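PDB 2WNK: sporozoite-specific SAG protein from Toxoplasma gondii, which probably serves as a surface antigen of the sporozoite stage, related to the SAG2 branch of the SRS family. Local coordinates for residues Glu34-Tyr39 / Ser54-Leu59; Gln132-Ser137 / His141-Gln146; Ala192-Leu197 / Gly201-Ser206. One frame throughout, in Å; residues are numbered along the deposited sequence.

Interaction 1 of 3, residues Glu34-Tyr39 / Ser54-Leu59; sequences EIKPAY and SNEAAL
The carboxylate of Glu-56 is shared between two lysines. OE2 faces Lys-36, with NZ of Lys-36 3.5 Å from OE2 of Glu-56. This is a salt bridge whose hydrogen-bond part is weak. The other oxygen, OE1, makes a salt bridge with Lys-46 of the adjacent strand 46-48. Lys-46 is the stronger partner, and Lys-36 adds a looser pairing at OE2.

The side chains of Lys-36 and Glu-56 meet at about a right angle. CG of Glu-56 stands anti to its own carbonyl carbon (chi1 -59°). The chain beyond CG is extended, and this carries the carboxylate across to segment 34-39. Lys-36 has CG anti to the backbone N, then bends at chi2 and chi4 (-85°), which brings NZ to the acid.

CB and CG of Pro-37 lie over one face of the Glu-56 carboxylate, CG 4.0 Å from CD of Glu-56. The peptide bond before Pro-37 is cis. The proline also rests on Lys-46, Cys-48 and Phe-98. Pro-37 is buried, while Lys-36 and Glu-56 are partly exposed.

No backbone bond joins the two segments. The contact links edge strand 34-36 of a four-stranded sheet, and the cis-proline turn after it, to the small sheet 46-48/56-58 of the first SRS domain. Two nearby lysines would probably favour the ionised form of Glu-56, and the long distance suggests that Lys-36 adds less than Lys-46.

Interaction 2 of 3, residues Gln132-Ser137 / His141-Gln146; sequences QAPVCS and HTLELQ
Pro-134 meets Leu-143 and Leu-145 in the apolar part of this contact. CB of Pro-134 is 3.9 Å from CD2 of Leu-143, and this CD2 touches CG of the proline as well. The other methyl takes part too, with CD1 of Leu-143 4.0 Å from CB of Pro-134. The proline and the leucine side chain cross at about a right angle. Leu-143 has CG anti to the backbone N (chi1 170°), which sends both methyls over to the proline. Leu-145 reaches the ring with one branch. Its CD2 is 4.0 Å from CG of Pro-134. Cys-136 completes the apolar group. Its SG lies 4.1 Å from CB of Leu-143, nearest the root of that side chain.

The second kind of link is covalent. SG of Cys-136 is joined to Cys-229 in a disulfide, which fixes the position of the sulfur.

Hydrogen bonding, the third kind, plays no part across the pair. The nearest CA atoms, those of Cys-136 and Leu-143, are 6.5 Å apart, and the backbones bond to other strands. Pro-134 and Cys-136 use Val-157, and Cys-136 also uses Gly-159. His-141 and Leu-143 bond to Lys-230.

The contact therefore joins the outer strands of two facing sheets. Strand 135-136 runs parallel to strand 152-158 in one, and strand 142-147 parallel to strand 228-235 in the other. Phe-156 and Val-231 adjoin these side chains, and the disulfide ties the two sheets together.

Interaction 3 of 3, residues Ala192-Leu197 / Gly201-Ser206; sequences ASRSAL and GLIKLS
Arg-194 crosses Ile-203 on its way from the backbone to the carbonyl of the next residue, Ser-195. CB starts it on the same face of the sheet as Leu-205, its non-hydrogen-bonded partner. CG and CD of Arg-194 both pass over the isoleucine branch, each 3.6 Å from CG2 of Ile-203. Bends at chi2 and chi3 turn the guanidinium back. NH1 of Arg-194 lies 3.7 Å from CD1 of Ile-203, and it donates to O of Ser-195 at 2.9 Å. That oxygen lies close to the guanidinium plane, while NH1 is tilted 20° from the Ser-195 carbonyl plane. The other nitrogen, NH2, makes a weak bond to O of Ala-168. The two bonds, one of them weak, probably limit rotation of the group.

Leu-197 continues the apolar row, with its CD1 3.6 Å from CD1 of Ile-203.

The backbones run antiparallel. Ser-193 and Ser-206 form a hydrogen-bonded pair, N of Ser-193 to O of Ser-206 and N of Ser-206 to O of Ser-193, each 2.9 Å. N of Ser-195 then donates to O of Lys-204. Its return bond comes from a side chain: N of Lys-204 donates to OG of Ser-195 at 2.9 Å, nearly straight at 170°. With chi1 near 68°, OG sits between the backbone N and the carbonyl carbon and faces that N-H. The hydroxyl appears to stand in for the Ser-195 carbonyl, which instead accepts from Arg-194 NH1. A water bonds to OG of Ser-193 and weakly to O of Ser-206.

This is a beta hairpin at the edge of a mixed four-stranded sheet in the second SRS domain.

Overall arrangement
Interaction 1 belongs to the first SRS domain and lies on the opposite side of the chain's centre from the others. Its centre is 37 Å from that of interaction 2 and 39 Å from that of interaction 3. Those two share the second domain, with centres 13 Å apart. They touch where CB of Ala-133 meets CD1 of Leu-202 at 3.8 Å, and both reach the sheet containing strand 152-158. Interactions 1 and 3 are partly buried, whereas interaction 2 is a surface contact. Their chemistry differs with position: mainly charge plus a proline ring in 1, apolar groups joining edges of two sheets in 2, and mostly backbone bonds, with one serine hydroxyl and some apolar contacts, in 3.

Interaction 1 of 3, residues Glu34-Tyr39 / Ser54-Leu59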
loop_
_atom_site.group_PDB
_atom_site.type_symbol
_atom_site.label_atom_id
_atom_site.label_comp_id
_atom_site.label_asym_id
_atom_site.label_seq_id
_atom_site.Cartn_x
_atom_site.Cartn_y
_atom_site.Cartn_z
ATOM N N GLU A 34 -19.623 -19.244 -5.383
ATOM C CA GLU A 34 -19.311 -19.413 -6.800
ATOM C C GLU A 34 -19.026 -17.892 -6.990
ATOM O O GLU A 34 -19.902 -17.051 -6.696
ATOM C CB GLU A 34 -20.455 -19.771 -7.740
ATOM C CG GLU A 34 -20.024 -19.477 -9.206
ATOM C CD GLU A 34 -21.060 -19.848 -10.243
ATOM O OE1 GLU A 34 -21.251 -21.055 -10.445
ATOM O OE2 GLU A 34 -21.678 -18.937 -10.827
ATOM N N ILE A 35 -17.819 -17.503 -7.404
ATOM C CA ILE A 35 -17.541 -16.065 -7.620
ATOM C C ILE A 35 -18.044 -15.577 -8.985
ATOM O O ILE A 35 -18.081 -16.341 -9.977
ATOM C CB ILE A 35 -16.018 -15.729 -7.505
ATOM C CG1 ILE A 35 -15.789 -14.209 -7.354
ATOM C CG2 ILE A 35 -15.295 -16.236 -8.708
ATOM C CD1 ILE A 35 -14.274 -13.838 -7.128
ATOM N N LYS A 36 -18.437 -14.304 -9.025
ATOM C CA LYS A 36 -18.797 -13.617 -10.262
ATOM C C LYS A 36 -17.951 -12.366 -10.359
ATOM O O LYS A 36 -17.798 -11.671 -9.364
ATOM C CB LYS A 36 -20.256 -13.185 -10.220
ATOM C CG LYS A 36 -20.659 -12.471 -11.499
ATOM C CD LYS A 36 -22.067 -12.806 -11.850
ATOM C CE LYS A 36 -22.281 -12.723 -13.360
ATOM N NZ LYS A 36 -22.573 -11.317 -13.691
ATOM N N PRO A 37 -17.354 -12.086 -11.529
ATOM C CA PRO A 37 -17.432 -12.821 -12.797
ATOM C C PRO A 37 -16.864 -14.223 -12.657
ATOM O O PRO A 37 -15.967 -14.461 -11.829
ATOM C CB PRO A 37 -16.495 -12.028 -13.730
ATOM C CG PRO A 37 -16.370 -10.663 -13.090
ATOM C CD PRO A 37 -16.400 -10.958 -11.610
ATOM N N ALA A 38 -17.359 -15.122 -13.505
ATOM C CA ALA A 38 -16.882 -16.511 -13.540
ATOM C C ALA A 38 -15.357 -16.573 -13.502
ATOM O O ALA A 38 -14.680 -15.878 -14.275
ATOM C CB ALA A 38 -17.434 -17.219 -14.798
ATOM N N TYR A 39 -14.806 -17.374 -12.591
ATOM C CA TYR A 39 -13.365 -17.306 -12.352
ATOM C C TYR A 39 -12.525 -17.827 -13.529
ATOM O O TYR A 39 -12.681 -18.994 -13.947
ATOM C CB TYR A 39 -12.922 -18.009 -11.049
ATOM C CG TYR A 39 -11.416 -17.911 -10.969
ATOM C CD1 TYR A 39 -10.614 -18.996 -11.288
ATOM C CD2 TYR A 39 -10.800 -16.697 -10.705
ATOM C CE1 TYR A 39 -9.247 -18.908 -11.264
ATOM C CE2 TYR A 39 -9.422 -16.585 -10.697
ATOM C CZ TYR A 39 -8.650 -17.701 -10.976
ATOM O OH TYR A 39 -7.287 -17.599 -10.979
ATOM N N SER A 54 -23.428 -5.443 -12.841
ATOM C CA SER A 54 -24.097 -4.989 -14.068
ATOM C C SER A 54 -23.054 -4.740 -15.203
ATOM O O SER A 54 -23.375 -4.860 -16.392
ATOM C CB SER A 54 -24.901 -3.705 -13.808
ATOM O OG SER A 54 -24.001 -2.634 -13.537
ATOM N N ASN A 55 -21.839 -4.345 -14.821
ATOM C CA ASN A 55 -20.729 -4.082 -15.746
ATOM C C ASN A 55 -19.505 -4.894 -15.297
ATOM O O ASN A 55 -19.268 -5.021 -14.091
ATOM C CB ASN A 55 -20.397 -2.588 -15.744
ATOM C CG ASN A 55 -21.455 -1.766 -16.440
ATOM O OD1 ASN A 55 -22.559 -1.605 -15.911
ATOM N ND2 ASN A 55 -21.123 -1.202 -17.603
ATOM N N GLU A 56 -18.742 -5.411 -16.260
ATOM C CA GLU A 56 -17.509 -6.152 -15.986
ATOM C C GLU A 56 -16.412 -5.708 -16.911
ATOM O O GLU A 56 -16.665 -5.234 -18.029
ATOM C CB GLU A 56 -17.686 -7.634 -16.288
ATOM C CG GLU A 56 -18.743 -8.325 -15.552
ATOM C CD GLU A 56 -18.879 -9.760 -16.050
ATOM O OE1 GLU A 56 -18.082 -10.162 -16.937
ATOM O OE2 GLU A 56 -19.751 -10.474 -15.534
ATOM N N ALA A 57 -15.184 -5.949 -16.491
ATOM C CA ALA A 57 -14.038 -5.663 -17.354
ATOM C C ALA A 57 -12.948 -6.704 -17.095
ATOM O O ALA A 57 -12.947 -7.338 -16.051
ATOM C CB ALA A 57 -13.508 -4.301 -17.022
ATOM N N ALA A 58 -12.015 -6.868 -18.042
ATOM C CA ALA A 58 -10.830 -7.675 -17.773
ATOM C C ALA A 58 -9.993 -7.008 -16.697
ATOM O O ALA A 58 -9.774 -5.778 -16.713
ATOM C CB ALA A 58 -10.004 -7.858 -19.055
ATOM N N LEU A 59 -9.496 -7.811 -15.771
ATOM C CA LEU A 59 -8.680 -7.289 -14.697
ATOM C C LEU A 59 -7.494 -6.430 -15.190
ATOM O O LEU A 59 -7.185 -5.397 -14.589
ATOM C CB LEU A 59 -8.188 -8.433 -13.802
ATOM C CG LEU A 59 -7.195 -8.014 -12.718
ATOM C CD1 LEU A 59 -7.802 -7.037 -11.717
ATOM C CD2 LEU A 59 -6.700 -9.253 -11.982
#

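Interaction 2 of 3, residues Gln132-Ser137 / His141-Gln146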
loop_
_atom_site.group_PDB
_atom_site.type_symbol
_atom_site.label_atom_id
_atom_site.label_comp_id
_atom_site.label_asym_id
_atom_site.label_seq_id
_atom_site.Cartn_x
_atom_site.Cartn_y
_atom_site.Cartn_z
ATOM N N GLN A 132 3.211 9.482 -5.170
ATOM C CA GLN A 132 4.159 10.093 -6.092
ATOM C C GLN A 132 5.416 10.405 -5.301
ATOM O O GLN A 132 5.681 11.548 -4.952
ATOM C CB GLN A 132 3.591 11.382 -6.709
ATOM C CG GLN A 132 2.544 11.107 -7.821
ATOM C CD GLN A 132 3.142 10.539 -9.131
ATOM O OE1 GLN A 132 4.080 11.115 -9.716
ATOM N NE2 GLN A 132 2.583 9.429 -9.607
ATOM N N ALA A 133 6.154 9.348 -4.983
ATOM C CA ALA A 133 7.416 9.516 -4.228
ATOM C C ALA A 133 8.292 8.337 -4.479
ATOM O O ALA A 133 7.786 7.267 -4.797
ATOM C CB ALA A 133 7.176 9.679 -2.679
ATOM N N PRO A 134 9.624 8.533 -4.383
ATOM C CA PRO A 134 10.504 7.371 -4.644
ATOM C C PRO A 134 10.397 6.317 -3.560
ATOM O O PRO A 134 10.194 6.651 -2.388
ATOM C CB PRO A 134 11.921 8.000 -4.621
ATOM C CG PRO A 134 11.790 9.203 -3.778
ATOM C CD PRO A 134 10.370 9.749 -4.052
ATOM N N VAL A 135 10.637 5.070 -3.921
ATOM C CA VAL A 135 10.451 3.954 -2.997
ATOM C C VAL A 135 11.822 3.427 -2.542
ATOM O O VAL A 135 12.734 3.322 -3.369
ATOM C CB VAL A 135 9.707 2.787 -3.712
ATOM C CG1 VAL A 135 9.540 1.637 -2.737
ATOM C CG2 VAL A 135 8.344 3.248 -4.270
ATOM N N CYS A 136 11.940 3.074 -1.257
ATOM C CA CYS A 136 13.141 2.445 -0.704
ATOM C C CYS A 136 12.692 1.015 -0.395
ATOM O O CYS A 136 12.018 0.775 0.608
ATOM C CB CYS A 136 13.608 3.183 0.570
ATOM S SG CYS A 136 15.451 3.082 0.748
ATOM N N SER A 137 13.109 0.085 -1.252
ATOM C CA SER A 137 12.662 -1.315 -1.132
ATOM C C SER A 137 13.775 -2.340 -1.282
ATOM O O SER A 137 13.481 -3.549 -1.392
ATOM C CB SER A 137 11.499 -1.592 -2.094
ATOM O OG SER A 137 11.944 -1.601 -3.469
ATOM N N HIS A 141 20.733 -0.619 0.159
ATOM C CA HIS A 141 20.690 0.407 -0.863
ATOM C C HIS A 141 20.484 1.759 -0.162
ATOM O O HIS A 141 19.933 1.787 0.928
ATOM C CB HIS A 141 19.542 0.066 -1.823
ATOM C CG HIS A 141 19.345 1.092 -2.883
ATOM N ND1 HIS A 141 18.306 1.998 -2.862
ATOM C CD2 HIS A 141 20.104 1.415 -3.948
ATOM C CE1 HIS A 141 18.420 2.813 -3.898
ATOM N NE2 HIS A 141 19.509 2.486 -4.564
ATOM N N THR A 142 20.970 2.865 -0.749
ATOM C CA THR A 142 20.685 4.211 -0.230
ATOM C C THR A 142 19.991 5.082 -1.270
ATOM O O THR A 142 20.485 5.251 -2.404
ATOM C CB THR A 142 21.942 4.925 0.178
ATOM O OG1 THR A 142 22.658 4.057 1.047
ATOM C CG2 THR A 142 21.629 6.260 0.948
ATOM N N LEU A 143 18.798 5.522 -0.916
ATOM C CA LEU A 143 18.042 6.539 -1.670
ATOM C C LEU A 143 18.462 7.920 -1.166
ATOM O O LEU A 143 18.298 8.242 0.016
ATOM C CB LEU A 143 16.528 6.352 -1.447
ATOM C CG LEU A 143 15.561 7.419 -1.943
ATOM C CD1 LEU A 143 15.723 7.600 -3.455
ATOM C CD2 LEU A 143 14.155 6.958 -1.614
ATOM N N GLU A 144 19.052 8.752 -2.018
ATOM C CA GLU A 144 19.453 10.107 -1.552
ATOM C C GLU A 144 18.437 11.149 -1.962
ATOM O O GLU A 144 18.031 11.257 -3.136
ATOM C CB GLU A 144 20.857 10.471 -2.073
ATOM C CG GLU A 144 21.814 9.288 -1.800
ATOM C CD GLU A 144 23.232 9.483 -2.281
ATOM O OE1 GLU A 144 24.009 10.078 -1.531
ATOM O OE2 GLU A 144 23.586 8.988 -3.385
ATOM N N LEU A 145 18.035 11.934 -0.972
ATOM C CA LEU A 145 17.056 13.014 -1.196
ATOM C C LEU A 145 17.684 14.319 -0.728
ATOM O O LEU A 145 18.657 14.309 0.035
ATOM C CB LEU A 145 15.786 12.809 -0.359
ATOM C CG LEU A 145 15.028 11.510 -0.625
ATOM C CD1 LEU A 145 13.760 11.412 0.260
ATOM C CD2 LEU A 145 14.693 11.420 -2.098
ATOM N N GLN A 146 17.108 15.448 -1.147
ATOM C CA GLN A 146 17.619 16.754 -0.696
ATOM C C GLN A 146 16.516 17.711 -0.240
ATOM O O GLN A 146 15.455 17.764 -0.864
ATOM C CB GLN A 146 18.357 17.461 -1.859
ATOM C CG GLN A 146 19.534 16.710 -2.410
ATOM C CD GLN A 146 19.120 15.625 -3.376
ATOM O OE1 GLN A 146 19.633 14.492 -3.322
ATOM N NE2 GLN A 146 18.188 15.947 -4.274
#

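Interaction 3 of 3, residues Ala192-Leu197 / Gly201-Ser206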
loop_
_atom_site.group_PDB
_atom_site.type_symbol
_atom_site.label_atom_id
_atom_site.label_comp_id
_atom_site.label_asym_id
_atom_site.label_seq_id
_atom_site.Cartn_x
_atom_site.Cartn_y
_atom_site.Cartn_z
ATOM N N ALA A 192 11.623 21.227 12.098
ATOM C CA ALA A 192 11.304 20.200 11.126
ATOM C C ALA A 192 10.386 19.129 11.719
ATOM O O ALA A 192 10.330 18.936 12.940
ATOM C CB ALA A 192 12.540 19.556 10.583
ATOM N N SER A 193 9.704 18.423 10.837
ATOM C CA SER A 193 8.802 17.320 11.257
ATOM C C SER A 193 8.714 16.231 10.225
ATOM O O SER A 193 8.871 16.456 9.042
ATOM C CB SER A 193 7.376 17.838 11.586
ATOM O OG SER A 193 6.799 18.525 10.489
ATOM N N ARG A 194 8.446 15.018 10.709
ATOM C CA ARG A 194 8.258 13.867 9.857
ATOM C C ARG A 194 6.824 13.391 10.042
ATOM O O ARG A 194 6.338 13.344 11.183
ATOM C CB ARG A 194 9.264 12.744 10.242
ATOM C CG ARG A 194 9.354 11.635 9.265
ATOM C CD ARG A 194 8.450 10.512 9.685
ATOM N NE ARG A 194 9.084 9.630 10.626
ATOM C CZ ARG A 194 8.448 8.614 11.210
ATOM N NH1 ARG A 194 7.154 8.401 10.987
ATOM N NH2 ARG A 194 9.089 7.827 12.041
ATOM N N SER A 195 6.137 13.040 8.943
ATOM C CA SER A 195 4.725 12.584 9.044
ATOM C C SER A 195 4.653 11.156 9.619
ATOM O O SER A 195 5.638 10.412 9.602
ATOM C CB SER A 195 4.098 12.608 7.635
ATOM O OG SER A 195 4.703 11.601 6.809
ATOM N N ALA A 196 3.473 10.751 10.094
ATOM C CA ALA A 196 3.261 9.379 10.531
ATOM C C ALA A 196 3.333 8.382 9.398
ATOM O O ALA A 196 2.926 8.674 8.287
ATOM C CB ALA A 196 1.884 9.279 11.260
ATOM N N LEU A 197 3.857 7.196 9.651
ATOM C CA LEU A 197 3.953 6.208 8.569
ATOM C C LEU A 197 2.580 5.857 7.927
ATOM O O LEU A 197 1.746 5.260 8.565
ATOM C CB LEU A 197 4.678 4.953 9.088
ATOM C CG LEU A 197 4.999 3.856 8.062
ATOM C CD1 LEU A 197 5.833 4.382 6.912
ATOM C CD2 LEU A 197 5.706 2.647 8.727
ATOM N N GLY A 201 2.896 3.422 3.316
ATOM C CA GLY A 201 4.355 3.440 3.518
ATOM C C GLY A 201 4.957 4.780 3.193
ATOM O O GLY A 201 6.175 4.975 3.303
ATOM N N LEU A 202 4.107 5.720 2.838
ATOM C CA LEU A 202 4.578 7.091 2.561
ATOM C C LEU A 202 5.026 7.877 3.775
ATOM O O LEU A 202 4.345 7.902 4.810
ATOM C CB LEU A 202 3.474 7.848 1.803
ATOM C CG LEU A 202 3.783 9.278 1.420
ATOM C CD1 LEU A 202 4.882 9.266 0.369
ATOM C CD2 LEU A 202 2.499 9.829 0.797
ATOM N N ILE A 203 6.194 8.505 3.650
ATOM C CA ILE A 203 6.701 9.415 4.660
ATOM C C ILE A 203 7.002 10.764 4.001
ATOM O O ILE A 203 7.620 10.843 2.962
ATOM C CB ILE A 203 8.007 8.869 5.245
ATOM C CG1 ILE A 203 7.733 7.538 5.991
ATOM C CG2 ILE A 203 8.684 9.856 6.169
ATOM C CD1 ILE A 203 6.934 7.768 7.304
ATOM N N LYS A 204 6.582 11.823 4.650
ATOM C CA LYS A 204 6.927 13.211 4.232
ATOM C C LYS A 204 7.768 13.867 5.330
ATOM O O LYS A 204 7.377 13.923 6.517
ATOM C CB LYS A 204 5.654 14.061 4.019
ATOM C CG LYS A 204 6.024 15.515 3.586
ATOM C CD LYS A 204 4.788 16.420 3.417
ATOM C CE LYS A 204 3.953 15.902 2.267
ATOM N NZ LYS A 204 2.702 16.764 2.260
ATOM N N LEU A 205 8.887 14.429 4.907
ATOM C CA LEU A 205 9.761 15.186 5.802
ATOM C C LEU A 205 9.584 16.657 5.415
ATOM O O LEU A 205 9.783 17.015 4.242
ATOM C CB LEU A 205 11.218 14.793 5.554
ATOM C CG LEU A 205 12.139 15.730 6.370
ATOM C CD1 LEU A 205 11.945 15.534 7.897
ATOM C CD2 LEU A 205 13.580 15.520 5.951
ATOM N N SER A 206 9.242 17.493 6.404
ATOM C CA SER A 206 8.967 18.949 6.220
ATOM C C SER A 206 9.942 19.795 7.006
ATOM O O SER A 206 10.212 19.533 8.209
ATOM C CB SER A 206 7.539 19.262 6.715
ATOM O OG SER A 206 6.602 18.525 5.852
HETATM O O HOH W 1 7.735 20.987 10.130
#